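Local coordinates for protein particle-associated glycoside hydrolase (Acinetobacter phage Fri1, PDB 6C72) that probably cleaves the capsular polysaccharide of Acinetobacter baumannii as a trimeric tailspike depolymerase during phage entry, and binds zinc ions, at residues D301-Y313 with V334-P346. Numbering follows the deposited sequence.
Sequences DIEPNPATTDTVY and VLVKEQNTPTGSP
Asp301 and Leu335 pair in parallel on successive rungs of a parallel beta-helix, Ile302 N donating to Leu335 O at 3.0 Å. Past this short ladder both segments leave their strands as loops that run side by side; a water accepts from Gln339 N and from Val312 N, where 301-313 re-enters a strand, and donates to Lys337 O. Asp301 OD1 rests against CB and both methyl groups of Leu335, the two side chains crossing at a slant. Lys337 is fully extended, its CG anti to the backbone N (chi1 177°), which carries the stem alongside Pro304 and brings NZ to Pro304 O at 2.8 Å. NZ also donates to Gln339 OE1, and a second water links it to Glu303 OE2. Gln339 reaches into the 305-310 loop: NE2 donates to Asn305 O (3.0 Å, 162° at the hydrogen) and weakly to Asp310 O, while its amide packs on Pro304 CB. Thr308 OG1 reaches Asn305 O from the opposite face of that carbonyl, so this oxygen of the type II turn Asn305-Thr308 is gripped from within the turn and from the other segment. Farther on, Thr311 OG1 donates to Gln339 O at 2.8 Å. Pro342 CD sits over the Tyr313 ring in a CH-pi contact, 3.5 Å from the centroid. Tyr313 also stacks with His278, a zinc-binding residue of this protein. Strand 272-275 flanks the 301-313 side through backbone bonds of Asp301 and Glu303, Val336 packs on strand 348-351, and Pro342 O accepts from Thr402 of a neighbouring subunit, placing the second loop at the trimer interface.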
# COMPACT_ATOMS: atom_id res chain seq x y z
N ASP A 301 -10.80 19.51 5.34
CA ASP A 301 -9.95 20.57 4.79
C ASP A 301 -8.48 20.28 5.07
O ASP A 301 -8.03 20.39 6.22
CB ASP A 301 -10.37 21.92 5.37
CG ASP A 301 -9.88 23.10 4.54
OD1 ASP A 301 -9.41 22.90 3.40
OD2 ASP A 301 -9.97 24.25 5.03
N ILE A 302 -7.73 19.94 4.03
CA ILE A 302 -6.27 19.98 4.09
C ILE A 302 -5.86 21.34 3.54
O ILE A 302 -5.81 21.54 2.33
CB ILE A 302 -5.62 18.84 3.29
CG1 ILE A 302 -6.03 17.49 3.86
CG2 ILE A 302 -4.12 19.01 3.29
CD1 ILE A 302 -5.47 16.32 3.07
N GLU A 303 -5.59 22.29 4.44
CA GLU A 303 -5.32 23.66 4.01
C GLU A 303 -4.23 24.31 4.87
O GLU A 303 -4.52 24.96 5.88
CB GLU A 303 -6.59 24.51 4.03
CG GLU A 303 -6.38 25.89 3.48
CD GLU A 303 -7.68 26.65 3.26
OE1 GLU A 303 -8.72 26.29 3.87
OE2 GLU A 303 -7.67 27.62 2.48
N PRO A 304 -2.97 24.19 4.46
CA PRO A 304 -1.92 25.04 5.04
C PRO A 304 -2.26 26.51 4.88
O PRO A 304 -2.79 26.94 3.84
CB PRO A 304 -0.67 24.66 4.22
CG PRO A 304 -0.94 23.26 3.76
CD PRO A 304 -2.43 23.18 3.53
N ASN A 305 -1.97 27.29 5.91
CA ASN A 305 -2.28 28.71 5.86
C ASN A 305 -1.40 29.40 4.82
O ASN A 305 -0.19 29.15 4.77
CB ASN A 305 -2.08 29.35 7.23
CG ASN A 305 -3.14 28.93 8.23
OD1 ASN A 305 -4.27 29.42 8.19
ND2 ASN A 305 -2.78 28.02 9.13
N PRO A 306 -1.96 30.28 4.00
CA PRO A 306 -1.14 31.00 3.01
C PRO A 306 -0.06 31.79 3.70
O PRO A 306 -0.22 32.24 4.84
CB PRO A 306 -2.14 31.93 2.31
CG PRO A 306 -3.49 31.34 2.59
CD PRO A 306 -3.38 30.67 3.93
N ALA A 307 1.08 31.91 3.02
CA ALA A 307 2.19 32.75 3.47
C ALA A 307 2.71 32.34 4.85
O ALA A 307 3.14 33.19 5.63
CB ALA A 307 1.80 34.23 3.46
N THR A 308 2.67 31.04 5.16
CA THR A 308 3.32 30.49 6.34
C THR A 308 4.16 29.30 5.91
O THR A 308 4.17 28.90 4.75
CB THR A 308 2.33 30.04 7.42
OG1 THR A 308 1.67 28.85 6.99
CG2 THR A 308 1.30 31.12 7.69
N THR A 309 4.85 28.72 6.88
CA THR A 309 5.59 27.48 6.69
C THR A 309 4.71 26.25 6.81
O THR A 309 5.25 25.14 6.82
CB THR A 309 6.73 27.38 7.69
OG1 THR A 309 6.18 27.51 9.02
CG2 THR A 309 7.80 28.44 7.42
N ASP A 310 3.40 26.42 6.94
CA ASP A 310 2.49 25.27 6.98
C ASP A 310 2.69 24.37 5.77
O ASP A 310 2.81 24.83 4.63
CB ASP A 310 1.04 25.74 7.02
CG ASP A 310 0.64 26.36 8.33
OD1 ASP A 310 1.40 26.29 9.32
OD2 ASP A 310 -0.47 26.94 8.35
N THR A 311 2.69 23.06 6.02
CA THR A 311 2.73 22.10 4.93
C THR A 311 2.09 20.81 5.41
O THR A 311 2.17 20.48 6.60
CB THR A 311 4.17 21.87 4.43
OG1 THR A 311 4.12 21.02 3.27
CG2 THR A 311 5.03 21.20 5.49
N VAL A 312 1.39 20.12 4.50
CA VAL A 312 0.74 18.85 4.80
C VAL A 312 1.05 17.87 3.69
O VAL A 312 0.89 18.19 2.51
CB VAL A 312 -0.78 18.98 4.97
CG1 VAL A 312 -1.38 17.60 5.18
CG2 VAL A 312 -1.10 19.87 6.15
N TYR A 313 1.49 16.67 4.07
CA TYR A 313 1.79 15.66 3.08
C TYR A 313 1.78 14.30 3.76
O TYR A 313 1.83 14.21 4.98
CB TYR A 313 3.14 15.94 2.38
CG TYR A 313 4.31 16.16 3.30
CD1 TYR A 313 4.53 17.40 3.90
CD2 TYR A 313 5.22 15.13 3.56
CE1 TYR A 313 5.60 17.61 4.74
CE2 TYR A 313 6.30 15.34 4.40
CZ TYR A 313 6.48 16.58 4.99
OH TYR A 313 7.55 16.79 5.84
N VAL A 334 -13.95 18.13 0.05
CA VAL A 334 -12.80 17.53 0.71
C VAL A 334 -11.60 18.11 -0.01
O VAL A 334 -11.30 17.74 -1.15
CB VAL A 334 -12.85 16.00 0.62
CG1 VAL A 334 -11.70 15.34 1.36
CG2 VAL A 334 -14.20 15.49 1.12
N LEU A 335 -10.95 19.09 0.62
CA LEU A 335 -9.94 19.90 -0.05
C LEU A 335 -8.55 19.32 0.18
O LEU A 335 -8.22 18.90 1.29
CB LEU A 335 -9.95 21.34 0.47
CG LEU A 335 -11.21 22.20 0.35
CD1 LEU A 335 -12.15 21.91 1.50
CD2 LEU A 335 -10.85 23.69 0.29
N VAL A 336 -7.75 19.30 -0.88
CA VAL A 336 -6.34 18.97 -0.78
C VAL A 336 -5.55 20.18 -1.28
O VAL A 336 -5.69 20.57 -2.45
CB VAL A 336 -5.99 17.71 -1.58
CG1 VAL A 336 -4.46 17.48 -1.55
CG2 VAL A 336 -6.73 16.52 -1.02
N LYS A 337 -4.75 20.78 -0.41
CA LYS A 337 -3.93 21.92 -0.79
C LYS A 337 -2.46 21.57 -0.56
O LYS A 337 -2.00 21.51 0.58
CB LYS A 337 -4.31 23.18 -0.01
CG LYS A 337 -3.42 24.35 -0.33
CD LYS A 337 -3.75 25.56 0.52
CE LYS A 337 -2.80 26.70 0.20
NZ LYS A 337 -2.94 27.82 1.18
N GLU A 338 -1.74 21.35 -1.65
CA GLU A 338 -0.30 21.19 -1.58
C GLU A 338 0.33 22.57 -1.38
O GLU A 338 -0.01 23.52 -2.09
CB GLU A 338 0.23 20.52 -2.85
CG GLU A 338 1.72 20.15 -2.81
CD GLU A 338 2.61 21.34 -3.08
OE1 GLU A 338 2.22 22.18 -3.92
OE2 GLU A 338 3.68 21.47 -2.41
N GLN A 339 1.23 22.68 -0.40
CA GLN A 339 1.95 23.93 -0.18
C GLN A 339 3.30 23.63 0.45
O GLN A 339 3.36 23.12 1.57
CB GLN A 339 1.17 24.87 0.73
CG GLN A 339 1.96 26.11 1.17
CD GLN A 339 1.15 27.02 2.09
OE1 GLN A 339 0.10 27.54 1.71
NE2 GLN A 339 1.63 27.21 3.32
N ASN A 340 4.38 23.95 -0.28
CA ASN A 340 5.73 23.87 0.27
C ASN A 340 6.07 22.47 0.77
O ASN A 340 6.82 22.31 1.74
CB ASN A 340 5.96 24.91 1.38
CG ASN A 340 5.76 26.36 0.90
OD1 ASN A 340 6.06 26.71 -0.24
ND2 ASN A 340 5.30 27.22 1.79
N THR A 341 5.50 21.44 0.16
CA THR A 341 5.82 20.08 0.57
C THR A 341 7.20 19.70 0.05
O THR A 341 7.64 20.20 -0.99
CB THR A 341 4.78 19.07 0.06
OG1 THR A 341 4.84 18.96 -1.38
CG2 THR A 341 3.36 19.48 0.51
N PRO A 342 7.91 18.82 0.77
CA PRO A 342 9.30 18.51 0.38
C PRO A 342 9.45 17.91 -1.01
O PRO A 342 10.45 18.18 -1.68
CB PRO A 342 9.75 17.52 1.46
CG PRO A 342 8.45 16.94 2.02
CD PRO A 342 7.47 18.06 1.95
N THR A 343 8.50 17.10 -1.47
CA THR A 343 8.62 16.51 -2.79
C THR A 343 7.75 17.17 -3.84
O THR A 343 7.91 16.88 -5.03
CB THR A 343 8.31 15.01 -2.77
OG1 THR A 343 6.89 14.84 -2.61
CG2 THR A 343 9.07 14.31 -1.65
N GLY A 344 6.88 18.10 -3.47
CA GLY A 344 5.99 18.68 -4.44
C GLY A 344 4.69 17.94 -4.63
O GLY A 344 3.81 18.44 -5.35
N SER A 345 4.53 16.77 -4.01
CA SER A 345 3.27 16.05 -3.98
C SER A 345 2.73 16.04 -2.56
O SER A 345 3.50 15.91 -1.60
CB SER A 345 3.44 14.61 -4.48
OG SER A 345 2.27 13.84 -4.27
N PRO A 346 1.43 16.27 -2.37
CA PRO A 346 0.86 16.09 -1.02
C PRO A 346 0.77 14.63 -0.62
O PRO A 346 0.59 14.34 0.57
CB PRO A 346 -0.53 16.73 -1.15
CG PRO A 346 -0.90 16.47 -2.60
CD PRO A 346 0.40 16.56 -3.38
O HOH W 1 -5.50 28.35 1.44
O HOH W 2 0.50 20.67 1.63